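Local structure of folylpolyglutamate synthase/dihydrofolate synthase (Thermotoga maritima, 1O5Z) at residues 78-83 and 145-150; 72-77 and 286-291; 96-101 and 141-146; 52-57 and 166-171. The protein probably catalyses the ATP-dependent, magnesium-requiring addition of L-glutamate to 7,8-dihydropteroate and to tetrahydrofolyl-polyglutamate in folate biosynthesis. One frame throughout, in Å; residues are numbered along the deposited sequence.

All four contacts gather round the mixed eight-stranded sheet of the Mur ligase middle domain. Interactions 1 and 3 are closest, with centres about 6 Å apart: both use helix 132-146, and strands 81-84 and 96-98 are neighbours in the sheet. Interaction 2, about 13 Å from interaction 1 between centres, ties the end of helix 63-77 to the turn between helices 271-286 and 292-301. Interaction 4, again about 13 Å from interaction 1, joins strand 53-58 to the lead into strand 173-175. Along the chain the order is 52-57, 72-77, 78-83, 96-101, 141-150, 166-171, 286-291; the remote segment 286-291 packs on helix 63-77, which follows strand 53-58, so residues over 200 positions apart meet on one domain.

Interaction 1 (78-83 and 145-150); sequences GYRVGS and AEKNVD
R80 and D150 grip each other twice through their backbones and one carboxylate. R80 N gives its hydrogen to D150 OD2 at 2.8 Å, almost straight at 171°, reaching the oxygen from above the carboxylate plane (37° out of it). In return D150 N donates to R80 O at 2.7 Å, so D150 serves both the N and the O of R80, whose backbone also bonds to I151. The side chain of R80 runs along the 147-149 backbone instead. With CG anti to the backbone N (chi1 -170°) and a bend at chi3, it lies past V149, passes N148 O with CD at 3.5 Å and brings NH1 to K147 O; the modelled 2.3 Å there is too short to trust in detail. V149 CG1 packs 3.8 Å from G82 N, where a side chain on residue 82 would point at that methyl. N148 N turns back to A145 O at 2.9 Å in the Schellman motif that ends helix 132-146. Elsewhere, Y79 OH bonds to P289 O, and the backbone of G82 pairs with I151. The contact thus starts the parallel pairing of strands 81-84 and 151-155, typical of a P-loop-type alpha/beta domain.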
# COMPACT_ATOMS: atom_id res chain seq x y z
N GLY A 78 2.48 13.02 17.88
CA GLY A 78 1.76 14.28 17.90
C GLY A 78 2.15 15.21 16.78
O GLY A 78 1.75 16.37 16.80
N TYR A 79 2.93 14.75 15.82
CA TYR A 79 3.12 15.54 14.59
C TYR A 79 1.83 15.63 13.76
O TYR A 79 1.03 14.68 13.70
CB TYR A 79 4.24 14.95 13.68
CG TYR A 79 5.63 15.01 14.28
CD1 TYR A 79 6.15 13.91 14.91
CD2 TYR A 79 6.42 16.15 14.21
CE1 TYR A 79 7.41 13.91 15.46
CE2 TYR A 79 7.70 16.18 14.79
CZ TYR A 79 8.17 15.02 15.41
OH TYR A 79 9.41 14.92 15.99
N ARG A 80 1.67 16.75 13.06
CA ARG A 80 0.63 16.85 12.07
C ARG A 80 1.20 16.24 10.79
O ARG A 80 2.13 16.82 10.18
CB ARG A 80 0.22 18.30 11.87
CG ARG A 80 -1.02 18.49 11.04
CD ARG A 80 -1.59 19.90 11.09
NE ARG A 80 -2.99 19.75 11.48
CZ ARG A 80 -4.05 20.12 10.79
NH1 ARG A 80 -3.96 20.77 9.66
NH2 ARG A 80 -5.24 19.85 11.27
N VAL A 81 0.62 15.11 10.38
CA VAL A 81 1.18 14.29 9.34
C VAL A 81 0.26 14.18 8.13
O VAL A 81 -0.89 13.80 8.28
CB VAL A 81 1.47 12.86 9.88
CG1 VAL A 81 2.05 11.91 8.82
CG2 VAL A 81 2.41 12.95 11.06
N GLY A 82 0.76 14.49 6.94
CA GLY A 82 0.09 14.11 5.71
C GLY A 82 0.71 12.80 5.25
O GLY A 82 1.89 12.57 5.41
N SER A 83 -0.09 11.90 4.72
CA SER A 83 0.43 10.66 4.20
C SER A 83 -0.27 10.36 2.88
O SER A 83 -1.45 10.65 2.68
CB SER A 83 0.28 9.51 5.23
OG SER A 83 -1.06 9.34 5.66
N ALA A 145 -0.23 21.07 2.12
CA ALA A 145 0.05 22.49 2.29
C ALA A 145 -1.16 23.25 2.88
O ALA A 145 -1.03 24.00 3.86
CB ALA A 145 0.48 23.13 0.95
N GLU A 146 -2.36 23.05 2.32
CA GLU A 146 -3.52 23.79 2.81
C GLU A 146 -3.70 23.36 4.28
O GLU A 146 -4.13 24.16 5.09
CB GLU A 146 -4.80 23.63 1.92
CG GLU A 146 -4.56 23.62 0.39
CD GLU A 146 -5.41 24.56 -0.53
OE1 GLU A 146 -4.79 25.54 -1.06
OE2 GLU A 146 -6.65 24.33 -0.82
N LYS A 147 -3.32 22.15 4.65
CA LYS A 147 -3.53 21.71 6.03
C LYS A 147 -2.37 22.04 6.96
O LYS A 147 -2.41 21.65 8.13
CB LYS A 147 -3.78 20.19 6.10
CG LYS A 147 -5.10 19.76 5.50
CD LYS A 147 -6.27 20.28 6.29
CE LYS A 147 -7.58 19.79 5.69
NZ LYS A 147 -8.80 20.29 6.41
N ASN A 148 -1.34 22.72 6.47
CA ASN A 148 -0.20 23.08 7.34
C ASN A 148 0.40 21.88 8.09
O ASN A 148 0.64 21.92 9.27
CB ASN A 148 -0.60 24.18 8.32
CG ASN A 148 -1.22 25.38 7.62
OD1 ASN A 148 -0.76 25.82 6.56
ND2 ASN A 148 -2.29 25.90 8.18
N VAL A 149 0.68 20.82 7.37
CA VAL A 149 1.26 19.63 8.01
C VAL A 149 2.71 19.90 8.40
O VAL A 149 3.36 20.78 7.85
CB VAL A 149 1.13 18.37 7.12
CG1 VAL A 149 -0.33 18.10 6.76
CG2 VAL A 149 2.00 18.47 5.88
N ASP A 150 3.20 19.18 9.40
CA ASP A 150 4.60 19.29 9.83
C ASP A 150 5.44 18.44 8.87
O ASP A 150 6.53 18.81 8.48
CB ASP A 150 4.80 18.72 11.23
CG ASP A 150 4.05 19.50 12.30
OD1 ASP A 150 4.06 20.76 12.20
OD2 ASP A 150 3.45 18.92 13.26

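Interaction 2 (72-77 and 286-291); sequences NILVSQ and TGLPLS
Q77 OE1 accepts two hydrogen bonds from S291. S291 OG donates to Q77 OE1 at 2.5 Å, a short bond lying in the carbonyl plane of the amide, and S291 N donates to the same oxygen at 2.8 Å from well above that plane. The glutamine gets there by holding CG anti to its own N (chi1 -176°) and then bending at chi2, which turns the amide toward the loop. S291 is also the N-cap of helix 292-301, where OG bonds to A294 N, so one hydroxyl serves both the helix end and Q77. Were Q77 cut back to an alanine, S291 N would probably lose this acceptor and the serine hydroxyl the oxygen it donates to.

Apolar contacts lie along the same helical face. L290 reaches in from the loop with its two methyls divided: CD2 presses on I73 CG2 at 3.4 Å, tighter than usual for two carbons, while CD1 rests 3.8 Å from L74 CD2. The same L74 methyl touches L288 CD1 at 3.9 Å, and the leucine and isoleucine side chains meet at about right angles. Behind them L283 of helix 271-286 packs on I73, L74 and L290.

Nonpolar branches therefore fill the seam between the end of helix 63-77 and the loop, while at its outer end a doubly engaged glutamine oxygen meets the N-cap residue of the next helix.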
# COMPACT_ATOMS: atom_id res chain seq x y z
N ASN A 72 1.95 6.45 11.16
CA ASN A 72 1.30 6.13 12.41
C ASN A 72 2.12 6.46 13.63
O ASN A 72 1.58 6.98 14.60
CB ASN A 72 0.82 4.68 12.41
CG ASN A 72 -0.60 4.61 11.90
OD1 ASN A 72 -1.49 5.23 12.50
ND2 ASN A 72 -0.81 3.95 10.77
N ILE A 73 3.43 6.24 13.55
CA ILE A 73 4.30 6.54 14.68
C ILE A 73 4.40 8.07 14.92
O ILE A 73 4.34 8.55 16.05
CB ILE A 73 5.68 5.94 14.47
CG1 ILE A 73 5.61 4.42 14.57
CG2 ILE A 73 6.69 6.50 15.52
CD1 ILE A 73 6.90 3.73 14.10
N LEU A 74 4.55 8.82 13.82
CA LEU A 74 4.63 10.25 13.91
C LEU A 74 3.34 10.88 14.32
O LEU A 74 3.33 11.84 15.08
CB LEU A 74 5.03 10.83 12.57
CG LEU A 74 6.45 10.50 12.07
CD1 LEU A 74 6.52 10.85 10.59
CD2 LEU A 74 7.50 11.28 12.84
N VAL A 75 2.23 10.34 13.84
CA VAL A 75 0.90 10.78 14.32
C VAL A 75 0.75 10.56 15.84
O VAL A 75 0.30 11.44 16.52
CB VAL A 75 -0.25 10.13 13.54
CG1 VAL A 75 -1.62 10.31 14.30
CG2 VAL A 75 -0.32 10.75 12.16
N SER A 76 1.19 9.39 16.35
CA SER A 76 1.18 9.15 17.79
C SER A 76 2.07 10.12 18.50
O SER A 76 1.74 10.46 19.62
CB SER A 76 1.64 7.75 18.20
OG SER A 76 1.01 6.80 17.42
N GLN A 77 3.20 10.53 17.90
CA GLN A 77 4.13 11.43 18.56
C GLN A 77 3.56 12.83 18.61
O GLN A 77 4.05 13.70 19.35
CB GLN A 77 5.49 11.43 17.89
CG GLN A 77 6.52 12.28 18.60
CD GLN A 77 6.72 11.89 20.05
OE1 GLN A 77 6.82 10.70 20.36
NE2 GLN A 77 6.81 12.88 20.93
N THR A 286 16.22 9.98 10.19
CA THR A 286 15.58 11.23 9.87
C THR A 286 15.98 12.33 10.90
O THR A 286 15.94 13.53 10.58
CB THR A 286 14.09 10.89 9.89
OG1 THR A 286 13.36 11.59 8.87
CG2 THR A 286 13.46 11.19 11.19
N GLY A 287 16.38 11.89 12.10
CA GLY A 287 16.68 12.74 13.23
C GLY A 287 15.48 13.20 14.07
O GLY A 287 15.66 13.79 15.10
N LEU A 288 14.25 12.97 13.64
CA LEU A 288 13.12 13.55 14.32
C LEU A 288 13.00 13.04 15.73
O LEU A 288 13.25 11.90 15.99
CB LEU A 288 11.84 13.25 13.57
CG LEU A 288 11.72 13.90 12.21
CD1 LEU A 288 10.61 13.20 11.35
CD2 LEU A 288 11.51 15.38 12.32
N PRO A 289 12.64 13.89 16.68
CA PRO A 289 12.40 13.41 18.00
C PRO A 289 11.15 12.51 18.09
O PRO A 289 10.06 12.83 17.56
CB PRO A 289 12.25 14.70 18.80
CG PRO A 289 11.83 15.69 17.83
CD PRO A 289 12.50 15.35 16.58
N LEU A 290 11.33 11.38 18.77
CA LEU A 290 10.31 10.35 18.85
C LEU A 290 10.36 9.68 20.18
O LEU A 290 11.46 9.41 20.65
CB LEU A 290 10.58 9.26 17.82
CG LEU A 290 9.41 8.91 16.96
CD1 LEU A 290 9.10 10.13 16.08
CD2 LEU A 290 9.82 7.72 16.14
N SER A 291 9.20 9.37 20.75
CA SER A 291 9.13 8.67 22.01
C SER A 291 8.98 7.22 21.67
O SER A 291 8.45 6.89 20.62
CB SER A 291 7.96 9.14 22.89
OG SER A 291 6.69 9.01 22.25

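Interaction 3 (96-101 and 141-146); sequences IRLNEE and FLYFAE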
# COMPACT_ATOMS: atom_id res chain seq x y z
N ILE A 96 -4.97 9.79 0.39
CA ILE A 96 -4.56 11.08 1.00
C ILE A 96 -5.15 11.21 2.40
O ILE A 96 -6.35 11.17 2.58
CB ILE A 96 -5.03 12.25 0.13
CG1 ILE A 96 -4.60 12.04 -1.33
CG2 ILE A 96 -4.49 13.54 0.64
CD1 ILE A 96 -5.14 13.11 -2.25
N ARG A 97 -4.27 11.39 3.37
CA ARG A 97 -4.65 11.35 4.76
C ARG A 97 -4.00 12.47 5.52
O ARG A 97 -2.94 12.96 5.16
CB ARG A 97 -4.25 10.02 5.36
CG ARG A 97 -4.58 8.90 4.50
CD ARG A 97 -4.48 7.57 5.20
NE ARG A 97 -4.59 6.51 4.21
CZ ARG A 97 -4.36 5.24 4.45
NH1 ARG A 97 -4.02 4.82 5.67
NH2 ARG A 97 -4.52 4.37 3.46
N LEU A 98 -4.72 12.90 6.54
CA LEU A 98 -4.26 13.85 7.54
C LEU A 98 -4.41 13.12 8.87
O LEU A 98 -5.51 12.71 9.27
CB LEU A 98 -5.13 15.10 7.55
CG LEU A 98 -4.82 16.20 8.56
CD1 LEU A 98 -3.43 16.76 8.38
CD2 LEU A 98 -5.89 17.27 8.37
N ASN A 99 -3.26 12.90 9.50
CA ASN A 99 -3.19 12.24 10.76
C ASN A 99 -3.88 10.91 10.61
O ASN A 99 -4.57 10.45 11.49
CB ASN A 99 -3.78 13.13 11.84
CG ASN A 99 -2.98 14.44 12.00
OD1 ASN A 99 -1.80 14.45 11.73
ND2 ASN A 99 -3.62 15.50 12.51
N GLU A 100 -3.68 10.31 9.45
CA GLU A 100 -4.17 8.98 9.12
C GLU A 100 -5.69 8.87 9.03
O GLU A 100 -6.25 7.80 9.06
CB GLU A 100 -3.51 7.95 10.06
CG GLU A 100 -2.08 7.61 9.62
CD GLU A 100 -2.05 6.95 8.27
OE1 GLU A 100 -2.90 6.05 8.01
OE2 GLU A 100 -1.17 7.29 7.47
N GLU A 101 -6.36 10.00 8.87
CA GLU A 101 -7.76 10.00 8.54
C GLU A 101 -7.86 10.30 7.05
O GLU A 101 -7.19 11.16 6.58
CB GLU A 101 -8.49 11.05 9.35
CG GLU A 101 -8.79 10.65 10.78
CD GLU A 101 -9.64 9.36 10.86
OE1 GLU A 101 -10.89 9.44 10.57
OE2 GLU A 101 -9.06 8.28 11.19
N PHE A 141 -0.12 16.89 -2.34
CA PHE A 141 0.84 17.92 -1.96
C PHE A 141 0.17 19.23 -1.59
O PHE A 141 0.55 19.88 -0.63
CB PHE A 141 1.84 18.21 -3.07
CG PHE A 141 2.93 17.20 -3.19
CD1 PHE A 141 3.28 16.71 -4.44
CD2 PHE A 141 3.67 16.79 -2.08
CE1 PHE A 141 4.32 15.74 -4.58
CE2 PHE A 141 4.72 15.88 -2.23
CZ PHE A 141 5.04 15.35 -3.50
N LEU A 142 -0.81 19.60 -2.38
CA LEU A 142 -1.55 20.84 -2.15
C LEU A 142 -2.35 20.74 -0.84
O LEU A 142 -2.38 21.64 -0.02
CB LEU A 142 -2.51 21.07 -3.33
CG LEU A 142 -3.24 22.40 -3.34
CD1 LEU A 142 -2.26 23.50 -3.13
CD2 LEU A 142 -4.06 22.60 -4.62
N TYR A 143 -3.00 19.59 -0.64
CA TYR A 143 -3.80 19.36 0.54
C TYR A 143 -2.92 19.46 1.80
O TYR A 143 -3.28 20.13 2.75
CB TYR A 143 -4.44 18.00 0.41
CG TYR A 143 -5.20 17.53 1.59
CD1 TYR A 143 -6.46 18.02 1.86
CD2 TYR A 143 -4.71 16.49 2.40
CE1 TYR A 143 -7.19 17.56 2.92
CE2 TYR A 143 -5.44 16.01 3.44
CZ TYR A 143 -6.69 16.53 3.69
OH TYR A 143 -7.43 16.07 4.73
N PHE A 144 -1.77 18.80 1.79
CA PHE A 144 -0.85 18.86 2.87
C PHE A 144 -0.44 20.27 3.16
O PHE A 144 -0.27 20.61 4.31
CB PHE A 144 0.40 18.02 2.58
CG PHE A 144 0.10 16.58 2.33
CD1 PHE A 144 -1.00 15.95 2.90
CD2 PHE A 144 0.95 15.83 1.53
CE1 PHE A 144 -1.28 14.61 2.66
CE2 PHE A 144 0.68 14.49 1.30
CZ PHE A 144 -0.46 13.87 1.88
N ALA A 145 -0.23 21.07 2.12
CA ALA A 145 0.05 22.49 2.29
C ALA A 145 -1.16 23.25 2.88
O ALA A 145 -1.03 24.00 3.86
CB ALA A 145 0.48 23.13 0.95
N GLU A 146 -2.36 23.05 2.32
CA GLU A 146 -3.52 23.79 2.81
C GLU A 146 -3.70 23.36 4.28
O GLU A 146 -4.13 24.16 5.09
CB GLU A 146 -4.80 23.63 1.92
CG GLU A 146 -4.56 23.62 0.39
CD GLU A 146 -5.41 24.56 -0.53
OE1 GLU A 146 -4.79 25.54 -1.06
OE2 GLU A 146 -6.65 24.33 -0.82
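The CD2-CE2 bond of the Y143 ring lies against I96 CG2, which approaches obliquely, 3.4 Å from Y143 CD2 and 3.9 Å from CE2. The ring is carried there by a CG set anti to the backbone N (chi1 174°), which swings it off helix 132-146 toward the strand. Further along, the phenol oxygen comes up beside L98, with Y143 OH 3.8 Å from L98 CB, the two side chains crossing at about a right angle. Strand 96-98 and the helical segment run nearly parallel, 13° between their directions and 9.3 Å between axes, as when a helix packs on a sheet in an alpha/beta fold. The strand is one arm of a beta-hairpin: a type I' turn from L98 to E101 is closed by L98 N to E101 O and E101 N to L98 O. F144 follows from the next helix position, its CE1 reaching R97 O at 3.4 Å and I96 CG2 at 3.9 Å. Replacing Y143 with an alanine would probably open a gap beside I96 and L98, and leave the I96 methyl with F144 as its main partner on this helix. The side chain of R97 starts away from the helix, and its NH1 makes a salt bridge to E100, bonding at 2.9 Å to the syn lone pair of OE1, while NE bonds to E94 O. Y143 also touches D107 and I111 of helix 105-122.

Interaction 4 (52-57 and 166-171); sequences YKTIHI and NVVFPL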
# COMPACT_ATOMS: atom_id res chain seq x y z
N TYR A 52 6.82 21.71 3.67
CA TYR A 52 6.88 20.87 4.86
C TYR A 52 7.96 19.82 4.65
O TYR A 52 8.35 19.55 3.55
CB TYR A 52 5.51 20.18 5.13
CG TYR A 52 4.78 19.77 3.84
CD1 TYR A 52 5.15 18.62 3.11
CD2 TYR A 52 3.77 20.56 3.32
CE1 TYR A 52 4.54 18.31 1.90
CE2 TYR A 52 3.13 20.23 2.13
CZ TYR A 52 3.54 19.15 1.43
OH TYR A 52 2.91 18.81 0.30
N LYS A 53 8.44 19.25 5.74
CA LYS A 53 9.38 18.13 5.70
C LYS A 53 8.69 16.92 5.14
O LYS A 53 7.46 16.78 5.21
CB LYS A 53 9.95 17.80 7.10
CG LYS A 53 10.60 18.95 7.85
CD LYS A 53 11.73 19.57 7.00
CE LYS A 53 12.50 20.74 7.70
NZ LYS A 53 13.10 21.70 6.68
N THR A 54 9.49 15.99 4.63
CA THR A 54 8.98 14.93 3.81
C THR A 54 9.77 13.67 4.10
O THR A 54 10.95 13.74 4.48
CB THR A 54 9.05 15.47 2.37
OG1 THR A 54 7.71 15.61 1.84
CG2 THR A 54 9.75 14.62 1.47
N ILE A 55 9.09 12.51 4.01
CA ILE A 55 9.77 11.20 4.08
C ILE A 55 9.29 10.42 2.90
O ILE A 55 8.12 10.45 2.57
CB ILE A 55 9.48 10.47 5.40
CG1 ILE A 55 10.07 11.26 6.54
CG2 ILE A 55 10.05 9.04 5.38
CD1 ILE A 55 9.54 10.78 7.90
N HIS A 56 10.22 9.76 2.23
CA HIS A 56 9.95 9.22 0.91
C HIS A 56 10.22 7.74 0.89
O HIS A 56 11.34 7.35 1.17
CB HIS A 56 10.80 9.92 -0.15
CG HIS A 56 10.27 9.75 -1.53
ND1 HIS A 56 11.01 10.04 -2.65
CD2 HIS A 56 9.05 9.37 -1.97
CE1 HIS A 56 10.27 9.81 -3.72
NE2 HIS A 56 9.08 9.38 -3.34
N ILE A 57 9.19 6.94 0.57
CA ILE A 57 9.26 5.48 0.69
C ILE A 57 8.90 4.73 -0.58
O ILE A 57 7.75 4.71 -1.00
CB ILE A 57 8.38 4.98 1.88
CG1 ILE A 57 8.86 5.62 3.20
CG2 ILE A 57 8.49 3.45 2.03
CD1 ILE A 57 7.85 6.00 4.00
N ASN A 166 8.63 12.02 -6.61
CA ASN A 166 10.09 12.21 -6.52
C ASN A 166 10.56 13.66 -6.73
O ASN A 166 11.75 13.92 -6.95
CB ASN A 166 10.78 11.29 -7.53
CG ASN A 166 12.22 11.10 -7.21
OD1 ASN A 166 12.59 11.01 -6.01
ND2 ASN A 166 13.07 11.08 -8.24
N VAL A 167 9.62 14.59 -6.67
CA VAL A 167 9.90 16.00 -6.68
C VAL A 167 10.36 16.49 -5.31
O VAL A 167 10.75 17.65 -5.16
CB VAL A 167 8.68 16.78 -7.18
CG1 VAL A 167 8.40 16.40 -8.62
CG2 VAL A 167 7.46 16.55 -6.34
N VAL A 168 10.27 15.63 -4.30
CA VAL A 168 10.58 16.03 -2.93
C VAL A 168 12.07 15.95 -2.66
O VAL A 168 12.80 15.28 -3.39
CB VAL A 168 9.86 15.15 -1.85
CG1 VAL A 168 8.37 15.18 -2.05
CG2 VAL A 168 10.37 13.70 -1.83
N PHE A 169 12.49 16.67 -1.62
CA PHE A 169 13.78 16.47 -0.94
C PHE A 169 13.51 16.09 0.54
O PHE A 169 13.21 16.94 1.37
CB PHE A 169 14.59 17.73 -1.03
CG PHE A 169 15.99 17.48 -1.30
CD1 PHE A 169 16.44 17.41 -2.62
CD2 PHE A 169 16.89 17.30 -0.23
CE1 PHE A 169 17.78 17.16 -2.90
CE2 PHE A 169 18.27 17.06 -0.47
CZ PHE A 169 18.72 16.99 -1.81
N PRO A 170 13.52 14.79 0.82
CA PRO A 170 13.04 14.30 2.10
C PRO A 170 14.08 14.31 3.20
O PRO A 170 15.25 14.56 2.97
CB PRO A 170 12.63 12.86 1.76
CG PRO A 170 13.56 12.44 0.71
CD PRO A 170 13.94 13.68 -0.06
N LEU A 171 13.64 14.01 4.41
CA LEU A 171 14.55 13.79 5.51
C LEU A 171 15.26 12.42 5.39
O LEU A 171 16.36 12.21 5.91
CB LEU A 171 13.77 13.88 6.83
CG LEU A 171 13.09 15.21 7.15
CD1 LEU A 171 12.21 15.04 8.37
CD2 LEU A 171 14.15 16.26 7.39
O HOH W 1 12.21 17.10 4.03
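Strand 53-58, which leads into the P-loop ahead of helix 63-77, is joined here by the segment that enters its parallel neighbour, strand 173-175. The first link is L171 N to T54 O, 2.7 Å and nearly straight at 168°. A water extends it, accepting from T54 N and donating to F169 O. Around this, T54 CG2 presses on both V168 CB and P170 CB, each at 3.4 Å and tighter than usual, while T54 OG1 is buried without a hydrogen-bonding partner. H56 takes V168 CG2 over one ring face, a CH-pi contact 4.1 Å from the ring centroid. At the ring edge H56 CE1 lies 3.5 Å from N166 OD1, whose bonding partner is K202, while H56 NE2 bonds to T165. P170 CG packs on H56 CB at 3.8 Å, and L171 CD1 on K53 CB at the same distance, which covers the base of the lysine. In the sheet, H56 carries the pairing on to C172 and T174. On the other edge of the strand, K53 and I55 pair with A152 of strand 151-155; helix 132-146 touches V168 through F141, and helix 63-77 meets I55 through V70.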